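Local coordinates for protein chitin deacetylase 1 (Bombyx mori, PDB 5ZNT) that hydrolyses the N-acetamido groups of N-acetyl-D-glucosamine residues in chitin, releasing acetate and leaving chitosan, with zinc as cofactor, at residues Tyr82-Tyr85 with Ser86-Gln89. Numbering follows the deposited sequence.
Sequences YTNY and SAVQ. With NAG (2-acetamido-2-deoxy-beta-D-glucopyranose), chain B.
Asn-84 and Ala-87 meet where helix 85-93 begins, an example of one side chain capping the start of a helix and carrying a sugar at once. With CG of Asn-84 anti to the backbone N (chi1 173°), the amide folds back over the first turn, and Asn-84 OD1 accepts a hydrogen bond from Ala-87 N at 3.0 Å. The donor approaches from above the amide plane, 60° out of it. Asn-84 O takes Val-88 N at 3.0 Å, and Tyr-85 O receives Gln-89 N to continue the helical pattern. Asn-84 is thus the N-cap of helix 85-93, in the loop that leads from strand 75-78 of the parallel sheet into it, within the polysaccharide deacetylase domain of this CE4 enzyme. The other end of the amide is the N-glycosylation site: Asn-84 ND2 is bonded to C1 of NAG at 1.4 Å and also donates to its O7 at 2.8 Å, a bent bond (138°).

The two flanks are packed differently. On the inner one, the methyl CG2 of Thr-83 lies over the centre of the Tyr-85 ring, 3.5 Å above its plane, and also touches Val-88 CG2 at 3.5 Å. Residues of helix 117-134, among them Ile-130 and Phe-134, press on the same tyrosine, whose OH is hydrogen-bonded to His-80 ND1. On the sugar flank Ala-87 CB stands 3.6 Å from NAG O5; the contact is looser at Ser-86 CB, 4.0 Å from NAG C5, and Gln-89, further along the helix, is partly exposed with its chain extended beyond CG.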
ATOM      1  N   TYR A  82      -2.726 -18.938  -0.814  1.00 14.53           N
ATOM      2  CA  TYR A  82      -4.094 -18.928  -1.322  1.00 14.70           C
ATOM      3  C   TYR A  82      -4.359 -17.846  -2.359  1.00 18.68           C
ATOM      4  O   TYR A  82      -5.514 -17.631  -2.730  1.00 18.13           O
ATOM      5  CB  TYR A  82      -5.130 -18.789  -0.200  1.00 16.43           C
ATOM      6  CG  TYR A  82      -4.896 -19.742   0.959  1.00 21.07           C
ATOM      7  CD1 TYR A  82      -4.897 -21.133   0.761  1.00 19.36           C
ATOM      8  CD2 TYR A  82      -4.692 -19.256   2.253  1.00 16.43           C
ATOM      9  CE1 TYR A  82      -4.692 -22.016   1.850  1.00 24.03           C
ATOM     10  CE2 TYR A  82      -4.484 -20.116   3.327  1.00 20.32           C
ATOM     11  CZ  TYR A  82      -4.493 -21.491   3.128  1.00 22.43           C
ATOM     12  OH  TYR A  82      -4.276 -22.331   4.214  1.00 23.90           O
ATOM     13  N   THR A  83      -3.339 -17.163  -2.855  1.00 15.54           N
ATOM     14  CA  THR A  83      -3.589 -16.105  -3.818  1.00 14.85           C
ATOM     15  C   THR A  83      -3.842 -16.695  -5.200  1.00 17.98           C
ATOM     16  O   THR A  83      -3.272 -17.724  -5.567  1.00 16.89           O
ATOM     17  CB  THR A  83      -2.419 -15.131  -3.831  1.00 17.20           C
ATOM     18  OG1 THR A  83      -2.595 -14.263  -2.718  1.00 12.16           O
ATOM     19  CG2 THR A  83      -2.334 -14.295  -5.133  1.00 12.90           C
ATOM     20  N   ASN A  84      -4.758 -16.068  -5.926  1.00 16.27           N
ATOM     21  CA  ASN A  84      -5.099 -16.421  -7.299  1.00 18.95           C
ATOM     22  C   ASN A  84      -4.314 -15.479  -8.206  1.00 18.00           C
ATOM     23  O   ASN A  84      -4.620 -14.283  -8.278  1.00 17.53           O
ATOM     24  CB  ASN A  84      -6.608 -16.296  -7.447  1.00 19.33           C
ATOM     25  CG  ASN A  84      -7.108 -16.465  -8.862  1.00 22.78           C
ATOM     26  OD1 ASN A  84      -6.385 -16.309  -9.856  1.00 17.43           O
ATOM     27  ND2 ASN A  84      -8.385 -16.786  -8.950  1.00 23.19           N
ATOM     28  N   TYR A  85      -3.276 -16.000  -8.871  1.00 14.19           N
ATOM     29  CA  TYR A  85      -2.389 -15.120  -9.621  1.00 12.76           C
ATOM     30  C   TYR A  85      -2.959 -14.669 -10.960  1.00 19.63           C
ATOM     31  O   TYR A  85      -2.483 -13.658 -11.494  1.00 20.05           O
ATOM     32  CB  TYR A  85      -1.014 -15.778  -9.801  1.00 13.59           C
ATOM     33  CG  TYR A  85      -0.295 -15.720  -8.472  1.00 17.29           C
ATOM     34  CD1 TYR A  85       0.410 -14.566  -8.086  1.00 14.81           C
ATOM     35  CD2 TYR A  85      -0.408 -16.771  -7.561  1.00 17.04           C
ATOM     36  CE1 TYR A  85       1.036 -14.496  -6.852  1.00 14.85           C
ATOM     37  CE2 TYR A  85       0.204 -16.717  -6.327  1.00 16.03           C
ATOM     38  CZ  TYR A  85       0.894 -15.571  -5.965  1.00 16.98           C
ATOM     39  OH  TYR A  85       1.470 -15.541  -4.738  1.00 17.14           O
ATOM     40  N   SER A  86      -3.969 -15.364 -11.501  1.00 19.21           N
ATOM     41  CA  SER A  86      -4.719 -14.811 -12.633  1.00 20.78           C
ATOM     42  C   SER A  86      -5.474 -13.566 -12.214  1.00 22.73           C
ATOM     43  O   SER A  86      -5.610 -12.619 -12.997  1.00 21.40           O
ATOM     44  CB  SER A  86      -5.720 -15.832 -13.171  1.00 20.82           C
ATOM     45  OG  SER A  86      -5.015 -16.925 -13.702  1.00 37.17           O
ATOM     46  N   ALA A  87      -6.018 -13.578 -10.994  1.00 19.67           N
ATOM     47  CA  ALA A  87      -6.741 -12.417 -10.486  1.00 20.39           C
ATOM     48  C   ALA A  87      -5.792 -11.262 -10.216  1.00 21.12           C
ATOM     49  O   ALA A  87      -6.126 -10.102 -10.498  1.00 20.84           O
ATOM     50  CB  ALA A  87      -7.521 -12.792  -9.221  1.00 18.25           C
ATOM     51  N   VAL A  88      -4.619 -11.556  -9.633  1.00 19.23           N
ATOM     52  CA  VAL A  88      -3.591 -10.536  -9.458  1.00 16.85           C
ATOM     53  C   VAL A  88      -3.254  -9.912 -10.812  1.00 18.14           C
ATOM     54  O   VAL A  88      -3.157  -8.689 -10.951  1.00 18.53           O
ATOM     55  CB  VAL A  88      -2.339 -11.154  -8.788  1.00 16.85           C
ATOM     56  CG1 VAL A  88      -1.174 -10.215  -8.845  1.00 15.09           C
ATOM     57  CG2 VAL A  88      -2.618 -11.553  -7.295  1.00 12.56           C
ATOM     58  N   GLN A  89      -3.081 -10.755 -11.827  1.00 17.08           N
ATOM     59  CA  GLN A  89      -2.746 -10.282 -13.168  1.00 17.96           C
ATOM     60  C   GLN A  89      -3.837  -9.383 -13.728  1.00 18.46           C
ATOM     61  O   GLN A  89      -3.547  -8.355 -14.350  1.00 19.62           O
ATOM     62  CB  GLN A  89      -2.521 -11.481 -14.090  1.00 19.49           C
ATOM     63  CG  GLN A  89      -2.167 -11.110 -15.537  1.00 19.92           C
ATOM     64  CD  GLN A  89      -1.910 -12.357 -16.383  1.00 20.89           C
ATOM     65  OE1 GLN A  89      -2.474 -13.424 -16.136  1.00 22.03           O
ATOM     66  NE2 GLN A  89      -1.066 -12.218 -17.383  1.00 25.55           N
TER
HETATM   67  C1  NAG B   1      -9.034 -16.933 -10.212  1.00 26.92           C
HETATM   68  C2  NAG B   1     -10.428 -17.524 -10.169  1.00 31.97           C
HETATM   69  C3  NAG B   1     -11.011 -17.556 -11.582  1.00 35.65           C
HETATM   70  C4  NAG B   1     -10.912 -16.181 -12.242  1.00 40.16           C
HETATM   71  C5  NAG B   1      -9.511 -15.599 -12.079  1.00 29.40           C
HETATM   72  C6  NAG B   1      -9.401 -14.162 -12.532  1.00 30.56           C
HETATM   73  C7  NAG B   1     -10.413 -19.083  -8.258  1.00 34.16           C
HETATM   74  C8  NAG B   1     -10.530 -20.522  -7.850  1.00 36.63           C
HETATM   75  N2  NAG B   1     -10.463 -18.848  -9.572  1.00 29.39           N
HETATM   76  O3  NAG B   1     -12.358 -17.997 -11.483  1.00 45.62           O
HETATM   77  O4  NAG B   1     -11.008 -16.289 -13.656  1.00 57.53           O
HETATM   78  O5  NAG B   1      -9.105 -15.641 -10.708  1.00 25.70           O
HETATM   79  O6  NAG B   1     -10.379 -13.354 -11.890  1.00 37.57           O
HETATM   80  O7  NAG B   1     -10.248 -18.173  -7.431  1.00 34.35           O